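Local coordinates for beta-1,3-glucosyltransferase (Paecilomyces sp. J18, PDB 5JVV), which is a carbohydrate-active protein of the beta-1,3-glucosyltransferase class, built as a two-sheet beta sandwich of the jelly-roll type, at residues 43-48 against 53-58; 16-21 against 241-246; 37-42 against 71-76; 91-96 against 100-105. All coordinates share one frame; numbering follows the deposited sequence.

Contact 1: residues 43-48 against 53-58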
loop_
_atom_site.group_PDB
_atom_site.type_symbol
_atom_site.label_atom_id
_atom_site.label_comp_id
_atom_site.label_asym_id
_atom_site.label_seq_id
_atom_site.Cartn_x
_atom_site.Cartn_y
_atom_site.Cartn_z
ATOM N N GLY A 43 -17.783 11.534 -4.747
ATOM C CA GLY A 43 -16.518 12.129 -5.149
ATOM C C GLY A 43 -15.277 11.426 -4.613
ATOM O O GLY A 43 -14.166 11.958 -4.722
ATOM N N LEU A 44 -15.443 10.236 -4.040
ATOM C CA LEU A 44 -14.294 9.483 -3.530
ATOM C C LEU A 44 -13.474 8.835 -4.636
ATOM O O LEU A 44 -12.297 8.502 -4.452
ATOM C CB LEU A 44 -14.734 8.398 -2.541
ATOM C CG LEU A 44 -14.899 8.778 -1.062
ATOM C CD1 LEU A 44 -15.803 9.969 -0.869
ATOM C CD2 LEU A 44 -15.403 7.578 -0.262
ATOM N N VAL A 45 -14.106 8.622 -5.780
ATOM C CA VAL A 45 -13.433 8.013 -6.920
ATOM C C VAL A 45 -13.766 8.817 -8.157
ATOM O O VAL A 45 -14.935 9.148 -8.405
ATOM C CB VAL A 45 -13.880 6.550 -7.132
ATOM C CG1 VAL A 45 -13.397 6.029 -8.486
ATOM C CG2 VAL A 45 -13.358 5.667 -6.005
ATOM N N LYS A 46 -12.739 9.133 -8.938
ATOM C CA LYS A 46 -12.928 9.862 -10.183
ATOM C C LYS A 46 -11.697 9.680 -11.046
ATOM O O LYS A 46 -10.623 9.318 -10.549
ATOM C CB LYS A 46 -13.151 11.350 -9.906
ATOM C CG LYS A 46 -12.006 12.026 -9.159
ATOM C CD LYS A 46 -12.401 13.420 -8.661
ATOM C CE LYS A 46 -11.267 14.058 -7.859
ATOM N NZ LYS A 46 -11.700 15.328 -7.185
ATOM N N VAL A 47 -11.856 9.933 -12.342
ATOM C CA VAL A 47 -10.708 10.026 -13.240
ATOM C C VAL A 47 -10.458 11.512 -13.406
ATOM O O VAL A 47 -11.392 12.288 -13.651
ATOM C CB VAL A 47 -10.983 9.371 -14.598
ATOM C CG1 VAL A 47 -9.815 9.609 -15.552
ATOM C CG2 VAL A 47 -11.222 7.888 -14.427
ATOM N N THR A 48 -9.213 11.931 -13.216
ATOM C CA THR A 48 -8.897 13.349 -13.271
ATOM C C THR A 48 -8.674 13.810 -14.707
ATOM O O THR A 48 -8.587 12.997 -15.638
ATOM C CB THR A 48 -7.646 13.702 -12.451
ATOM O OG1 THR A 48 -6.470 13.290 -13.168
ATOM C CG2 THR A 48 -7.678 13.034 -11.070
ATOM N N VAL A 53 -6.142 8.253 -11.855
ATOM C CA VAL A 53 -7.257 7.805 -11.040
ATOM C C VAL A 53 -7.097 8.300 -9.602
ATOM O O VAL A 53 -6.051 8.113 -8.976
ATOM C CB VAL A 53 -7.370 6.264 -11.064
ATOM C CG1 VAL A 53 -8.377 5.784 -10.019
ATOM C CG2 VAL A 53 -7.771 5.788 -12.453
ATOM N N TYR A 54 -8.145 8.936 -9.094
ATOM C CA TYR A 54 -8.198 9.430 -7.727
ATOM C C TYR A 54 -9.017 8.460 -6.879
ATOM O O TYR A 54 -10.157 8.128 -7.231
ATOM C CB TYR A 54 -8.850 10.823 -7.722
ATOM C CG TYR A 54 -9.207 11.401 -6.361
ATOM C CD1 TYR A 54 -8.397 12.363 -5.760
ATOM C CD2 TYR A 54 -10.371 11.026 -5.700
ATOM C CE1 TYR A 54 -8.717 12.905 -4.528
ATOM C CE2 TYR A 54 -10.702 11.565 -4.465
ATOM C CZ TYR A 54 -9.869 12.507 -3.885
ATOM O OH TYR A 54 -10.187 13.050 -2.656
ATOM N N LEU A 55 -8.427 7.998 -5.780
ATOM C CA LEU A 55 -9.137 7.211 -4.764
ATOM C C LEU A 55 -8.976 7.934 -3.433
ATOM O O LEU A 55 -7.893 7.939 -2.856
ATOM C CB LEU A 55 -8.546 5.807 -4.643
ATOM C CG LEU A 55 -8.239 5.018 -5.916
ATOM C CD1 LEU A 55 -7.490 3.742 -5.548
ATOM C CD2 LEU A 55 -9.533 4.711 -6.694
ATOM N N GLY A 56 -10.050 8.538 -2.948
ATOM C CA GLY A 56 -9.987 9.347 -1.748
ATOM C C GLY A 56 -10.970 8.894 -0.691
ATOM O O GLY A 56 -11.551 7.809 -0.788
ATOM N N VAL A 57 -11.153 9.733 0.316
ATOM C CA VAL A 57 -12.023 9.408 1.442
ATOM C C VAL A 57 -12.989 10.559 1.699
ATOM O O VAL A 57 -12.856 11.641 1.126
ATOM C CB VAL A 57 -11.205 9.107 2.727
ATOM C CG1 VAL A 57 -10.189 7.993 2.476
ATOM C CG2 VAL A 57 -10.506 10.370 3.247
ATOM N N ASP A 58 -13.974 10.333 2.560
ATOM C CA ASP A 58 -14.875 11.396 2.973
ATOM C C ASP A 58 -14.073 12.389 3.818
ATOM O O ASP A 58 -13.625 12.053 4.908
ATOM C CB ASP A 58 -16.005 10.767 3.806
ATOM C CG ASP A 58 -16.996 11.779 4.356
ATOM O OD1 ASP A 58 -16.684 12.983 4.468
ATOM O OD2 ASP A 58 -18.111 11.347 4.721
#

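Contact 2: residues 16-21 against 241-246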
loop_
_atom_site.group_PDB
_atom_site.type_symbol
_atom_site.label_atom_id
_atom_site.label_comp_id
_atom_site.label_asym_id
_atom_site.label_seq_id
_atom_site.Cartn_x
_atom_site.Cartn_y
_atom_site.Cartn_z
ATOM N N ASP A 16 -12.062 -0.355 -14.075
ATOM C CA ASP A 16 -12.782 -1.545 -14.522
ATOM C C ASP A 16 -12.049 -2.842 -14.190
ATOM O O ASP A 16 -12.649 -3.913 -14.214
ATOM C CB ASP A 16 -13.030 -1.489 -16.034
ATOM C CG ASP A 16 -14.067 -0.456 -16.424
ATOM O OD1 ASP A 16 -14.838 -0.008 -15.553
ATOM O OD2 ASP A 16 -14.127 -0.105 -17.620
ATOM N N ALA A 17 -10.755 -2.748 -13.885
ATOM C CA ALA A 17 -9.932 -3.933 -13.625
ATOM C C ALA A 17 -9.870 -4.310 -12.150
ATOM O O ALA A 17 -9.131 -5.217 -11.769
ATOM C CB ALA A 17 -8.528 -3.727 -14.176
ATOM N N PHE A 18 -10.647 -3.616 -11.325
ATOM C CA PHE A 18 -10.687 -3.900 -9.893
ATOM C C PHE A 18 -12.119 -4.096 -9.431
ATOM O O PHE A 18 -13.040 -3.488 -9.975
ATOM C CB PHE A 18 -10.050 -2.750 -9.090
ATOM C CG PHE A 18 -8.555 -2.671 -9.225
ATOM C CD1 PHE A 18 -7.737 -3.213 -8.245
ATOM C CD2 PHE A 18 -7.967 -2.060 -10.327
ATOM C CE1 PHE A 18 -6.354 -3.155 -8.356
ATOM C CE2 PHE A 18 -6.590 -1.995 -10.446
ATOM C CZ PHE A 18 -5.781 -2.543 -9.459
ATOM N N SER A 19 -12.309 -4.952 -8.439
ATOM C CA SER A 19 -13.587 -5.013 -7.745
ATOM C C SER A 19 -13.473 -4.127 -6.523
ATOM O O SER A 19 -12.374 -3.919 -5.999
ATOM C CB SER A 19 -13.911 -6.447 -7.329
ATOM O OG SER A 19 -12.922 -6.970 -6.462
ATOM N N PHE A 20 -14.604 -3.594 -6.070
ATOM C CA PHE A 20 -14.619 -2.742 -4.893
ATOM C C PHE A 20 -15.077 -3.541 -3.678
ATOM O O PHE A 20 -16.227 -3.990 -3.609
ATOM C CB PHE A 20 -15.528 -1.531 -5.110
ATOM C CG PHE A 20 -14.900 -0.436 -5.941
ATOM C CD1 PHE A 20 -14.842 0.864 -5.458
ATOM C CD2 PHE A 20 -14.366 -0.706 -7.195
ATOM C CE1 PHE A 20 -14.271 1.882 -6.220
ATOM C CE2 PHE A 20 -13.790 0.306 -7.963
ATOM C CZ PHE A 20 -13.742 1.597 -7.471
ATOM N N PHE A 21 -14.174 -3.724 -2.723
ATOM C CA PHE A 21 -14.495 -4.436 -1.486
ATOM C C PHE A 21 -15.354 -3.525 -0.635
ATOM O O PHE A 21 -14.964 -2.394 -0.353
ATOM C CB PHE A 21 -13.201 -4.794 -0.743
ATOM C CG PHE A 21 -13.422 -5.500 0.578
ATOM C CD1 PHE A 21 -13.497 -6.886 0.633
ATOM C CD2 PHE A 21 -13.529 -4.778 1.761
ATOM C CE1 PHE A 21 -13.686 -7.541 1.849
ATOM C CE2 PHE A 21 -13.721 -5.425 2.978
ATOM C CZ PHE A 21 -13.799 -6.807 3.018
ATOM N N LEU A 241 -3.863 -7.703 -6.602
ATOM C CA LEU A 241 -3.305 -6.414 -6.190
ATOM C C LEU A 241 -4.385 -5.591 -5.498
ATOM O O LEU A 241 -5.537 -5.567 -5.943
ATOM C CB LEU A 241 -2.776 -5.651 -7.403
ATOM C CG LEU A 241 -1.646 -6.337 -8.174
ATOM C CD1 LEU A 241 -1.279 -5.566 -9.440
ATOM C CD2 LEU A 241 -0.438 -6.483 -7.280
ATOM N N VAL A 242 -4.014 -4.910 -4.417
ATOM C CA VAL A 242 -4.983 -4.172 -3.611
ATOM C C VAL A 242 -4.480 -2.773 -3.295
ATOM O O VAL A 242 -3.326 -2.593 -2.902
ATOM C CB VAL A 242 -5.267 -4.887 -2.264
ATOM C CG1 VAL A 242 -6.368 -4.158 -1.487
ATOM C CG2 VAL A 242 -5.652 -6.353 -2.487
ATOM N N PHE A 243 -5.347 -1.784 -3.491
ATOM C CA PHE A 243 -5.104 -0.437 -2.997
ATOM C C PHE A 243 -6.212 -0.150 -2.009
ATOM O O PHE A 243 -7.388 -0.337 -2.322
ATOM C CB PHE A 243 -5.188 0.626 -4.105
ATOM C CG PHE A 243 -4.025 0.639 -5.063
ATOM C CD1 PHE A 243 -2.902 1.427 -4.814
ATOM C CD2 PHE A 243 -4.062 -0.115 -6.235
ATOM C CE1 PHE A 243 -1.835 1.450 -5.708
ATOM C CE2 PHE A 243 -3.002 -0.093 -7.132
ATOM C CZ PHE A 243 -1.884 0.688 -6.865
ATOM N N ASP A 244 -5.861 0.315 -0.817
ATOM C CA ASP A 244 -6.897 0.729 0.114
ATOM C C ASP A 244 -6.398 1.834 1.023
ATOM O O ASP A 244 -5.194 2.109 1.077
ATOM C CB ASP A 244 -7.440 -0.473 0.917
ATOM C CG ASP A 244 -6.482 -0.949 1.990
ATOM O OD1 ASP A 244 -6.102 -2.143 1.975
ATOM O OD2 ASP A 244 -6.122 -0.142 2.875
ATOM N N THR A 245 -7.330 2.482 1.711
ATOM C CA THR A 245 -7.008 3.312 2.862
ATOM C C THR A 245 -8.024 2.975 3.944
ATOM O O THR A 245 -9.229 3.153 3.745
ATOM C CB THR A 245 -7.084 4.810 2.546
ATOM O OG1 THR A 245 -6.213 5.106 1.446
ATOM C CG2 THR A 245 -6.662 5.647 3.760
ATOM N N THR A 246 -7.543 2.452 5.067
ATOM C CA THR A 246 -8.400 2.271 6.235
ATOM C C THR A 246 -7.987 3.273 7.311
ATOM O O THR A 246 -7.138 4.131 7.052
ATOM C CB THR A 246 -8.395 0.801 6.734
ATOM O OG1 THR A 246 -9.406 0.638 7.735
ATOM C CG2 THR A 246 -7.033 0.395 7.310
#

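Contact 3: residues 37-42 against 71-76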
loop_
_atom_site.group_PDB
_atom_site.type_symbol
_atom_site.label_atom_id
_atom_site.label_comp_id
_atom_site.label_asym_id
_atom_site.label_seq_id
_atom_site.Cartn_x
_atom_site.Cartn_y
_atom_site.Cartn_z
ATOM N N GLU A 37 -20.139 2.778 -7.405
ATOM C CA GLU A 37 -21.140 3.797 -7.733
ATOM C C GLU A 37 -21.370 4.777 -6.575
ATOM O O GLU A 37 -21.601 5.969 -6.808
ATOM C CB GLU A 37 -22.455 3.177 -8.230
ATOM C CG GLU A 37 -23.254 2.442 -7.177
ATOM C CD GLU A 37 -22.818 0.999 -6.960
ATOM O OE1 GLU A 37 -21.907 0.505 -7.677
ATOM O OE2 GLU A 37 -23.395 0.357 -6.050
ATOM N N VAL A 38 -21.281 4.292 -5.339
ATOM C CA VAL A 38 -21.403 5.180 -4.194
ATOM C C VAL A 38 -20.199 6.108 -4.139
ATOM O O VAL A 38 -20.345 7.312 -3.938
ATOM C CB VAL A 38 -21.536 4.409 -2.872
ATOM C CG1 VAL A 38 -21.330 5.340 -1.699
ATOM C CG2 VAL A 38 -22.906 3.760 -2.775
ATOM N N ALA A 39 -19.015 5.546 -4.362
ATOM C CA ALA A 39 -17.776 6.315 -4.286
ATOM C C ALA A 39 -17.742 7.402 -5.349
ATOM O O ALA A 39 -17.331 8.540 -5.080
ATOM C CB ALA A 39 -16.586 5.397 -4.442
ATOM N N GLU A 40 -18.179 7.061 -6.557
ATOM C CA GLU A 40 -18.203 8.037 -7.636
ATOM C C GLU A 40 -19.202 9.148 -7.347
ATOM O O GLU A 40 -18.946 10.315 -7.637
ATOM C CB GLU A 40 -18.485 7.358 -8.977
ATOM C CG GLU A 40 -17.276 6.552 -9.484
ATOM C CD GLU A 40 -17.600 5.669 -10.670
ATOM O OE1 GLU A 40 -18.800 5.452 -10.945
ATOM O OE2 GLU A 40 -16.647 5.175 -11.317
ATOM N N GLY A 41 -20.335 8.790 -6.756
ATOM C CA GLY A 41 -21.363 9.773 -6.451
ATOM C C GLY A 41 -20.958 10.764 -5.375
ATOM O O GLY A 41 -21.408 11.912 -5.369
ATOM N N GLU A 42 -20.089 10.327 -4.470
ATOM C CA GLU A 42 -19.700 11.146 -3.329
ATOM C C GLU A 42 -18.303 11.730 -3.539
ATOM O O GLU A 42 -17.719 12.342 -2.630
ATOM C CB GLU A 42 -19.799 10.336 -2.032
ATOM C CG GLU A 42 -21.225 9.854 -1.792
ATOM C CD GLU A 42 -21.430 9.126 -0.487
ATOM O OE1 GLU A 42 -22.528 8.560 -0.315
ATOM O OE2 GLU A 42 -20.516 9.126 0.361
ATOM N N LYS A 71 -15.776 7.022 5.281
ATOM C CA LYS A 71 -15.872 6.355 3.981
ATOM C C LYS A 71 -14.583 6.361 3.185
ATOM O O LYS A 71 -13.861 7.357 3.127
ATOM C CB LYS A 71 -16.994 6.962 3.143
ATOM C CG LYS A 71 -18.368 6.582 3.658
ATOM C CD LYS A 71 -19.421 7.470 3.042
ATOM C CE LYS A 71 -20.793 7.080 3.532
ATOM N NZ LYS A 71 -21.819 8.019 2.983
ATOM N N SER A 72 -14.325 5.230 2.544
ATOM C CA SER A 72 -13.114 5.027 1.776
ATOM C C SER A 72 -13.407 3.908 0.785
ATOM O O SER A 72 -14.549 3.430 0.688
ATOM C CB SER A 72 -11.961 4.649 2.717
ATOM O OG SER A 72 -10.709 4.594 2.037
ATOM N N VAL A 73 -12.384 3.498 0.049
ATOM C CA VAL A 73 -12.510 2.385 -0.885
ATOM C C VAL A 73 -11.338 1.412 -0.768
ATOM O O VAL A 73 -10.247 1.752 -0.263
ATOM C CB VAL A 73 -12.647 2.860 -2.351
ATOM C CG1 VAL A 73 -13.955 3.631 -2.542
ATOM C CG2 VAL A 73 -11.432 3.705 -2.773
ATOM N N ARG A 74 -11.586 0.184 -1.211
ATOM C CA ARG A 74 -10.577 -0.856 -1.229
ATOM C C ARG A 74 -10.766 -1.600 -2.542
ATOM O O ARG A 74 -11.790 -2.263 -2.759
ATOM C CB ARG A 74 -10.726 -1.782 -0.007
ATOM C CG ARG A 74 -9.940 -3.076 -0.110
ATOM C CD ARG A 74 -9.828 -3.791 1.235
ATOM N NE ARG A 74 -9.490 -5.208 1.065
ATOM C CZ ARG A 74 -8.986 -5.989 2.021
ATOM N NH1 ARG A 74 -8.707 -5.489 3.213
ATOM N NH2 ARG A 74 -8.737 -7.267 1.770
ATOM N N LEU A 75 -9.798 -1.437 -3.436
ATOM C CA LEU A 75 -9.857 -2.013 -4.773
ATOM C C LEU A 75 -8.995 -3.269 -4.824
ATOM O O LEU A 75 -7.842 -3.240 -4.414
ATOM C CB LEU A 75 -9.349 -0.999 -5.797
ATOM C CG LEU A 75 -10.356 0.048 -6.282
ATOM C CD1 LEU A 75 -10.849 0.920 -5.137
ATOM C CD2 LEU A 75 -9.756 0.909 -7.394
ATOM N N GLU A 76 -9.569 -4.365 -5.317
ATOM C CA GLU A 76 -8.870 -5.641 -5.418
ATOM C C GLU A 76 -8.918 -6.088 -6.874
ATOM O O GLU A 76 -9.993 -6.160 -7.460
ATOM C CB GLU A 76 -9.517 -6.688 -4.503
ATOM C CG GLU A 76 -9.555 -6.269 -3.038
ATOM C CD GLU A 76 -10.232 -7.279 -2.140
ATOM O OE1 GLU A 76 -10.837 -8.239 -2.664
ATOM O OE2 GLU A 76 -10.159 -7.112 -0.905
#

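Contact 4: residues 91-96 against 100-105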
loop_
_atom_site.group_PDB
_atom_site.type_symbol
_atom_site.label_atom_id
_atom_site.label_comp_id
_atom_site.label_asym_id
_atom_site.label_seq_id
_atom_site.Cartn_x
_atom_site.Cartn_y
_atom_site.Cartn_z
ATOM N N LYS A 91 1.159 9.218 -8.354
ATOM C CA LYS A 91 1.438 10.638 -8.190
ATOM C C LYS A 91 1.284 11.077 -6.730
ATOM O O LYS A 91 1.993 11.967 -6.256
ATOM C CB LYS A 91 0.520 11.466 -9.103
ATOM C CG LYS A 91 0.690 12.974 -8.957
ATOM C CD LYS A 91 -0.413 13.752 -9.662
ATOM C CE LYS A 91 -0.350 13.604 -11.172
ATOM N NZ LYS A 91 0.900 14.197 -11.730
ATOM N N HIS A 92 0.364 10.440 -6.013
ATOM C CA HIS A 92 0.013 10.864 -4.667
ATOM C C HIS A 92 -0.469 9.639 -3.912
ATOM O O HIS A 92 -1.116 8.762 -4.493
ATOM C CB HIS A 92 -1.114 11.908 -4.743
ATOM C CG HIS A 92 -1.349 12.680 -3.479
ATOM N ND1 HIS A 92 -2.128 12.204 -2.442
ATOM C CD2 HIS A 92 -0.972 13.930 -3.117
ATOM C CE1 HIS A 92 -2.192 13.111 -1.488
ATOM N NE2 HIS A 92 -1.495 14.170 -1.866
ATOM N N MET A 93 -0.141 9.564 -2.629
ATOM C CA MET A 93 -0.678 8.522 -1.763
ATOM C C MET A 93 -1.213 9.197 -0.513
ATOM O O MET A 93 -0.960 10.384 -0.304
ATOM C CB MET A 93 0.387 7.481 -1.401
ATOM C CG MET A 93 1.467 7.972 -0.438
ATOM S SD MET A 93 2.377 6.593 0.264
ATOM C CE MET A 93 1.099 5.893 1.283
ATOM N N PRO A 94 -1.980 8.468 0.312
ATOM C CA PRO A 94 -2.497 9.167 1.495
ATOM C C PRO A 94 -1.356 9.698 2.355
ATOM O O PRO A 94 -0.301 9.046 2.512
ATOM C CB PRO A 94 -3.308 8.078 2.203
ATOM C CG PRO A 94 -3.847 7.275 1.055
ATOM C CD PRO A 94 -2.697 7.203 0.067
ATOM N N GLY A 95 -1.553 10.913 2.866
ATOM C CA GLY A 95 -0.486 11.627 3.540
ATOM C C GLY A 95 -0.168 11.131 4.932
ATOM O O GLY A 95 -0.753 10.165 5.437
ATOM N N SER A 96 0.795 11.806 5.548
ATOM C CA SER A 96 1.199 11.504 6.909
ATOM C C SER A 96 0.194 12.185 7.818
ATOM O O SER A 96 0.354 13.349 8.183
ATOM C CB SER A 96 2.610 12.039 7.138
ATOM O OG SER A 96 3.505 11.417 6.220
ATOM N N ALA A 100 -4.661 7.592 9.652
ATOM C CA ALA A 100 -4.636 6.978 8.319
ATOM C C ALA A 100 -3.832 5.676 8.264
ATOM O O ALA A 100 -2.826 5.499 8.969
ATOM C CB ALA A 100 -4.109 7.970 7.283
ATOM N N TRP A 101 -4.278 4.761 7.411
ATOM C CA TRP A 101 -3.581 3.489 7.207
ATOM C C TRP A 101 -3.754 3.053 5.753
ATOM O O TRP A 101 -4.600 2.213 5.435
ATOM C CB TRP A 101 -4.117 2.439 8.192
ATOM C CG TRP A 101 -3.460 1.079 8.116
ATOM C CD1 TRP A 101 -2.415 0.696 7.307
ATOM C CD2 TRP A 101 -3.818 -0.073 8.881
ATOM N NE1 TRP A 101 -2.116 -0.629 7.530
ATOM C CE2 TRP A 101 -2.961 -1.120 8.492
ATOM C CE3 TRP A 101 -4.780 -0.320 9.864
ATOM C CZ2 TRP A 101 -3.046 -2.401 9.045
ATOM C CZ3 TRP A 101 -4.869 -1.592 10.411
ATOM C CH2 TRP A 101 -3.999 -2.615 10.008
ATOM N N PRO A 102 -2.953 3.636 4.856
ATOM C CA PRO A 102 -2.987 3.283 3.438
ATOM C C PRO A 102 -2.145 2.044 3.145
ATOM O O PRO A 102 -1.176 1.749 3.865
ATOM C CB PRO A 102 -2.333 4.497 2.783
ATOM C CG PRO A 102 -1.281 4.907 3.788
ATOM C CD PRO A 102 -1.943 4.675 5.140
ATOM N N ALA A 103 -2.501 1.330 2.082
ATOM C CA ALA A 103 -1.697 0.180 1.664
ATOM C C ALA A 103 -1.852 -0.138 0.193
ATOM O O ALA A 103 -2.952 -0.088 -0.354
ATOM C CB ALA A 103 -2.050 -1.044 2.503
ATOM N N PHE A 104 -0.716 -0.428 -0.436
ATOM C CA PHE A 104 -0.659 -1.050 -1.753
ATOM C C PHE A 104 -0.021 -2.405 -1.493
ATOM O O PHE A 104 1.120 -2.489 -1.042
ATOM C CB PHE A 104 0.194 -0.210 -2.718
ATOM C CG PHE A 104 0.460 -0.872 -4.050
ATOM C CD1 PHE A 104 -0.514 -1.655 -4.678
ATOM C CD2 PHE A 104 1.677 -0.670 -4.704
ATOM C CE1 PHE A 104 -0.265 -2.244 -5.920
ATOM C CE2 PHE A 104 1.945 -1.269 -5.943
ATOM C CZ PHE A 104 0.963 -2.053 -6.552
ATOM N N TRP A 105 -0.767 -3.475 -1.733
ATOM C CA TRP A 105 -0.330 -4.784 -1.277
ATOM C C TRP A 105 -0.943 -5.901 -2.113
ATOM O O TRP A 105 -1.717 -5.636 -3.028
ATOM C CB TRP A 105 -0.634 -4.948 0.221
ATOM C CG TRP A 105 -2.087 -4.874 0.599
ATOM C CD1 TRP A 105 -2.928 -3.797 0.484
ATOM C CD2 TRP A 105 -2.856 -5.925 1.194
ATOM N NE1 TRP A 105 -4.177 -4.124 0.979
ATOM C CE2 TRP A 105 -4.156 -5.425 1.411
ATOM C CE3 TRP A 105 -2.566 -7.241 1.573
ATOM C CZ2 TRP A 105 -5.173 -6.203 1.985
ATOM C CZ3 TRP A 105 -3.574 -8.010 2.136
ATOM C CH2 TRP A 105 -4.859 -7.491 2.335
#

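Contact 1: residues 43-48 against 53-58
A short antiparallel beta hairpin carries this contact, with Lys46 and Tyr54 as its central hydrogen-bonded pair. Tyr54 N gives a bond to Lys46 O (2.9 Å), and the return bond from Lys46 N to Tyr54 O is longer, at 3.3 Å. Beyond the regular strands, Gly56 N adds a third bond to Leu44 O of 2.7 Å. Beside Gly56 the Leu44 side chain packs on the opposing backbone, its CG 3.8 Å from Val57 C.

The side chains of the central pair meet over the tyrosine ring. Lys46 starts with CG between the backbone N and the carbonyl carbon (chi1 59°), then runs extended, so its chain passes across one face. NZ stands 4.5 Å from the centroid of the Tyr54 ring, almost exactly on the ring normal, a cation-pi contact. CE adds a CH-pi contact, 3.9 Å from that same Tyr54 centroid. Lysine suits the site because it offers both a long apolar stem and a charge to an aromatic face. Tyr54 also stacks with Tyr288.

The other side of the hairpin is aliphatic: Val45 CG2 and Leu55 CD2 lie side by side, 4.0 Å apart, and Val45, Val47 and Val53 pack on Leu15 of helix 11-16. Gly43, at positive phi, is the C-prime residue of a Schellman motif, so the arrangement is a helix stop leading straight into a two-stranded beta hairpin.

Contact 2: residues 16-21 against 241-246
The rings of Phe18 and Phe243 meet across this contact without stacking, their planes turned by about 64°. Phe18 CE1 approaches the edge of the Phe243 ring near its plane, 4.4 Å from Phe243 CD2, while CD2 in turn comes to the Phe18 ring obliquely. At the edge of the Phe18 ring, again near the plane, lies a backbone oxygen: Leu241 O is 3.5 Å from Phe18 CE1. The same ring corner touches the aliphatic root of the leucine, with Phe18 CE1 4.5 Å from Leu241 CB. Other aromatic rings lie close by: Phe243 stacks with Phe104 and is met edge-to-face by Trp289, and the rings of Phe18 and Phe14 meet with planes about 35° apart.

The two strands are not direct partners. Strand 70-77 runs between them in the sheet, and the closest CA atoms, those of Phe18 and Val242, are 8.5 Å apart. Phe18 has CG anti to its carbonyl carbon (chi1 -72°), which sends the ring past Leu75 and Glu76 to the strand beyond. A phenylalanine suits the position because its rigid, flat side chain is long enough to span the intervening strand and carries no polar group into a buried place.

No hydrogen bond joins the two segments. Their chemistry is that of apolar packing, with one electrostatic touch: the slightly positive C-H rim of Phe18 faces the negative oxygen of Leu241, probably a weakly favourable approach and one that brings no charge into the core.

Contact 3: residues 37-42 against 71-76
Ionic and apolar contacts divide the work here between Glu42 with Lys71 and Ala39 with Val73. The ionic pair lies toward the solvent. Lys71 NZ reaches Glu42 OE2 at 3.1 Å, using the syn lone pair of that oxygen, and keeps a weak second bond to Glu42 OE1 at 3.4 Å. The ammonium therefore sits on the side where both carboxylate oxygens can share it. Both chains are extended beyond CG and cross at about a right angle, which also brings Lys71 CD to 3.3 Å from Glu42 OE2. Long, flexible side chains suit this place, where the charges must bridge a wide gap between helix end and strand.

The apolar contact lies deeper: Ala39 CB meets Val73 CG1 at 3.7 Å. That branch of Val73 is anti to the carbonyl carbon (chi1 -65°) and points at the helix, where the small alanine allows a close approach.

A further salt bridge lies within the strand. Arg74 grips Glu76 side-on, NE at 2.8 Å and NH2 at 3.0 Å, both to Glu76 OE2, which lies nearly in the guanidinium plane. Being two residues apart, the pair can reach along one side of the strand; Arg74 also makes a cation-pi contact with Phe21.

Helix 36-41 thus rests against strand 70-77 through Ala39 and, just past its C-terminus, Glu42. Val45 of the following strand touches both Ala39 and Val73, Leu44 lies on Lys71, and the backbone of Lys71 is hydrogen-bonded to that of Asp58, so helix, hairpin and strand close on one another.

Contact 4: residues 91-96 against 100-105
Two bends bring the methyl group of Met93 to the ring of Pro102. CG of Met93 sits between the backbone N and the carbonyl carbon (chi1 71°), and the chain then turns at its far end (chi3 -69°), so that CE comes to the CG-CB edge of Pro102, 3.6 Å from Pro102 CG. Pro94, the next residue, approaches the same ring: its CG lies 3.6 Å from Pro102 CB, and its CB is 3.8 Å from that Pro102 CB as well. The two prolines slide past each other in opposite directions. At the far end of the contact Gly95 O stands 4.4 Å from Ala100 CB, a looser touch.

The CA atoms of Pro94 and Pro102 are 6.2 Å apart, and no hydrogen bond crosses between the segments. Proline is well suited to such a place, since it has no backbone N-H in need of an acceptor and its rigid ring offers a compact apolar surface. Methionine, unbranched and flexible, can fit its tip to that surface. Thr245 of strand 240-247 touches both prolines. Just upstream, Lys91 and His92 both face Glu290 in a classic beta bulge, and His92 is held by hydrogen bonds to Tyr288 O and Glu286 OE1.

What joins the loop after strand 84-90 to strand 100-107 is thus dispersion between buried apolar groups, two rigid proline rings and a methionine methyl, fixed more by shape than by any directional bond.

In the fold
Contact 2 joins the two ends of a long stretch of chain, and the other three fall within it: contact 3 spans contact 1, and contact 4 follows after both. Contacts 1 and 3 have centres about 8 Å apart, contacts 2 and 3 about 9 Å, and contacts 1 and 4 about 13 Å, without touching. Contacts 2, 3 and 4 share the mixed sheet, in which strands 18-20, 70-77, 240-247 and 100-107 lie in that order, whereas the hairpin of contact 1 belongs to the other, antiparallel sheet. Packing of Val45 on Phe20 and of Leu55 on Phe243 links the two layers, as expected of a beta sandwich.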